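Local coordinates for DNA polymerase (Pyrobaculum calidifontis, PDB 5MDN), which probably extends DNA chains by adding deoxyribonucleotides from their triphosphates with release of diphosphate, as a family B DNA polymerase, at residues Arg295-Tyr299 / Phe300-Lys304. Numbering follows the deposited sequence.
Sequences RVAEY and FGVMK
F300 lays its ring alongside V296, one helical turn back, where CG1 of V296 sits 3.8 Å from CE1 of F300. With CG1 swung anti to its backbone N, V296 brings that methyl beside the ring. Y299 meets the same ring from another direction: its ring turns an edge, through CD2, toward the F300 face, a T-shaped pair with centroids 5.9 Å apart and planes at 68°. L347 of helix 326-356 touches F300 as well, and R613 makes a cation-pi contact with Y299. Were F300 an alanine, the edge of Y299 would probably lose the face it points at, and a gap would open where the ring that V296 and L347 both touch had stood. Further round the turn, CB of A297 packs on CG2 of V302 at 3.5 Å; chi1 of V302 (-47°) sets this methyl between its own backbone N and carbonyl carbon, and CG2 also lies near A297 O.

Outward from these side chains the polar backbone takes over. F300 N bonds to V296 O at 3.2 Å, an i to i+4 bond of the helix, and the same carbonyl oxygen lies in plane at the edge of the F300 ring. V302 N reaches back to A297 O at 3.0 Å in a nearly straight bond. G301 N bonds to E298 O at 2.9 Å but comes from above the carbonyl plane, with a more bent N-H...O angle of 142°. Farther out, E298 CA makes a CA-H...O contact with M303 O at 3.4 Å. The positive phi of G301, which favours glycine, turns the chain here, and the bonds back into the last turn complete a Schellman motif that ends helix 293-299, with the side chain of A297 about 11 Å from that of D169, a magnesium-binding residue in another structure of this protein.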
ATOM      1  N   ARG A 295       9.495   1.695  14.475  1.00 67.96           N
ATOM      2  CA  ARG A 295      10.289   2.641  13.699  1.00 66.14           C
ATOM      3  C   ARG A 295       9.424   3.543  12.826  1.00 65.13           C
ATOM      4  O   ARG A 295       9.782   4.706  12.606  1.00 60.60           O
ATOM      5  CB  ARG A 295      11.316   1.887  12.856  1.00 65.22           C
ATOM      6  CG  ARG A 295      12.362   1.166  13.697  1.00 69.29           C
ATOM      7  CD  ARG A 295      13.351   0.405  12.837  1.00 74.71           C
ATOM      8  NE  ARG A 295      14.347  -0.308  13.632  1.00 78.87           N
ATOM      9  CZ  ARG A 295      14.157  -1.513  14.159  1.00 85.92           C
ATOM     10  NH1 ARG A 295      13.006  -2.146  13.972  1.00 86.96           N
ATOM     11  NH2 ARG A 295      15.120  -2.089  14.866  1.00 87.97           N
ATOM     12  N   VAL A 296       8.298   3.037  12.318  1.00 58.64           N
ATOM     13  CA  VAL A 296       7.362   3.899  11.604  1.00 58.23           C
ATOM     14  C   VAL A 296       6.708   4.881  12.567  1.00 57.91           C
ATOM     15  O   VAL A 296       6.490   6.052  12.232  1.00 57.39           O
ATOM     16  CB  VAL A 296       6.314   3.054  10.856  1.00 57.23           C
ATOM     17  CG1 VAL A 296       5.254   3.946  10.227  1.00 56.37           C
ATOM     18  CG2 VAL A 296       6.982   2.209   9.794  1.00 57.17           C
ATOM     19  N   ALA A 297       6.376   4.418  13.775  1.00 61.87           N
ATOM     20  CA  ALA A 297       5.808   5.302  14.788  1.00 61.62           C
ATOM     21  C   ALA A 297       6.724   6.486  15.075  1.00 63.98           C
ATOM     22  O   ALA A 297       6.252   7.615  15.257  1.00 63.25           O
ATOM     23  CB  ALA A 297       5.535   4.517  16.070  1.00 61.59           C
ATOM     24  N   GLU A 298       8.037   6.248  15.122  1.00 65.46           N
ATOM     25  CA  GLU A 298       8.977   7.335  15.372  1.00 67.10           C
ATOM     26  C   GLU A 298       9.029   8.309  14.202  1.00 67.75           C
ATOM     27  O   GLU A 298       9.070   9.529  14.406  1.00 75.73           O
ATOM     28  CB  GLU A 298      10.369   6.772  15.653  1.00 70.31           C
ATOM     29  CG  GLU A 298      11.302   7.759  16.336  1.00 73.47           C
ATOM     30  CD  GLU A 298      12.754   7.325  16.278  1.00 77.61           C
ATOM     31  OE1 GLU A 298      13.047   6.178  16.674  1.00 79.36           O
ATOM     32  OE2 GLU A 298      13.603   8.131  15.839  1.00 80.83           O
ATOM     33  N   TYR A 299       9.062   7.790  12.969  1.00 63.87           N
ATOM     34  CA  TYR A 299       9.152   8.656  11.795  1.00 62.02           C
ATOM     35  C   TYR A 299       8.010   9.664  11.758  1.00 61.15           C
ATOM     36  O   TYR A 299       8.226  10.848  11.471  1.00 59.49           O
ATOM     37  CB  TYR A 299       9.160   7.812  10.521  1.00 62.42           C
ATOM     38  CG  TYR A 299       9.653   8.556   9.299  1.00 62.55           C
ATOM     39  CD1 TYR A 299      11.013   8.741   9.079  1.00 63.08           C
ATOM     40  CD2 TYR A 299       8.762   9.077   8.371  1.00 62.34           C
ATOM     41  CE1 TYR A 299      11.471   9.423   7.965  1.00 63.32           C
ATOM     42  CE2 TYR A 299       9.210   9.760   7.256  1.00 64.02           C
ATOM     43  CZ  TYR A 299      10.566   9.930   7.059  1.00 64.48           C
ATOM     44  OH  TYR A 299      11.014  10.609   5.949  1.00 62.09           O
ATOM     45  N   PHE A 300       6.790   9.216  12.041  1.00 63.02           N
ATOM     46  CA  PHE A 300       5.630  10.093  12.049  1.00 60.19           C
ATOM     47  C   PHE A 300       5.424  10.784  13.391  1.00 60.10           C
ATOM     48  O   PHE A 300       4.444  11.522  13.547  1.00 58.95           O
ATOM     49  CB  PHE A 300       4.371   9.304  11.667  1.00 57.76           C
ATOM     50  CG  PHE A 300       4.358   8.837  10.239  1.00 58.60           C
ATOM     51  CD1 PHE A 300       5.092   7.729   9.848  1.00 59.66           C
ATOM     52  CD2 PHE A 300       3.616   9.512   9.285  1.00 61.89           C
ATOM     53  CE1 PHE A 300       5.083   7.302   8.533  1.00 62.89           C
ATOM     54  CE2 PHE A 300       3.603   9.090   7.970  1.00 64.15           C
ATOM     55  CZ  PHE A 300       4.338   7.985   7.593  1.00 64.93           C
ATOM     56  N   GLY A 301       6.315  10.565  14.352  1.00 58.38           N
ATOM     57  CA  GLY A 301       6.299  11.326  15.589  1.00 61.97           C
ATOM     58  C   GLY A 301       5.148  11.036  16.527  1.00 65.19           C
ATOM     59  O   GLY A 301       4.608  11.967  17.139  1.00 70.86           O
ATOM     60  N   VAL A 302       4.749   9.773  16.656  1.00 62.86           N
ATOM     61  CA  VAL A 302       3.677   9.430  17.583  1.00 61.62           C
ATOM     62  C   VAL A 302       4.277   8.848  18.860  1.00 60.55           C
ATOM     63  O   VAL A 302       3.695   8.976  19.943  1.00 59.47           O
ATOM     64  CB  VAL A 302       2.656   8.467  16.941  1.00 60.80           C
ATOM     65  CG1 VAL A 302       2.259   8.961  15.558  1.00 61.14           C
ATOM     66  CG2 VAL A 302       3.198   7.050  16.866  1.00 58.81           C
ATOM     67  N   MET A 303       5.433   8.193  18.744  1.00 57.82           N
ATOM     68  CA  MET A 303       6.098   7.631  19.912  1.00 63.66           C
ATOM     69  C   MET A 303       7.593   7.513  19.661  1.00 67.19           C
ATOM     70  O   MET A 303       8.007   6.980  18.627  1.00 68.84           O
ATOM     71  CB  MET A 303       5.527   6.254  20.264  1.00 67.18           C
ATOM     72  CG  MET A 303       5.888   5.779  21.660  1.00 71.45           C
ATOM     73  SD  MET A 303       4.904   4.369  22.199  1.00 79.37           S
ATOM     74  CE  MET A 303       3.293   5.130  22.353  1.00 77.03           C
ATOM     75  N   LYS A 304       8.393   8.001  20.604  1.00 70.06           N
ATOM     76  CA  LYS A 304       9.839   7.954  20.449  1.00 69.41           C
ATOM     77  C   LYS A 304      10.332   6.569  20.847  1.00 67.93           C
ATOM     78  O   LYS A 304      10.011   6.070  21.930  1.00 67.77           O
ATOM     79  CB  LYS A 304      10.522   9.038  21.279  1.00 73.53           C
ATOM     80  CG  LYS A 304      11.843   9.497  20.674  1.00 74.95           C
ATOM     81  CD  LYS A 304      12.102  10.971  20.922  1.00 75.04           C
ATOM     82  CE  LYS A 304      12.593  11.651  19.652  1.00 75.63           C
ATOM     83  NZ  LYS A 304      12.816  13.110  19.841  1.00 77.45           N
TER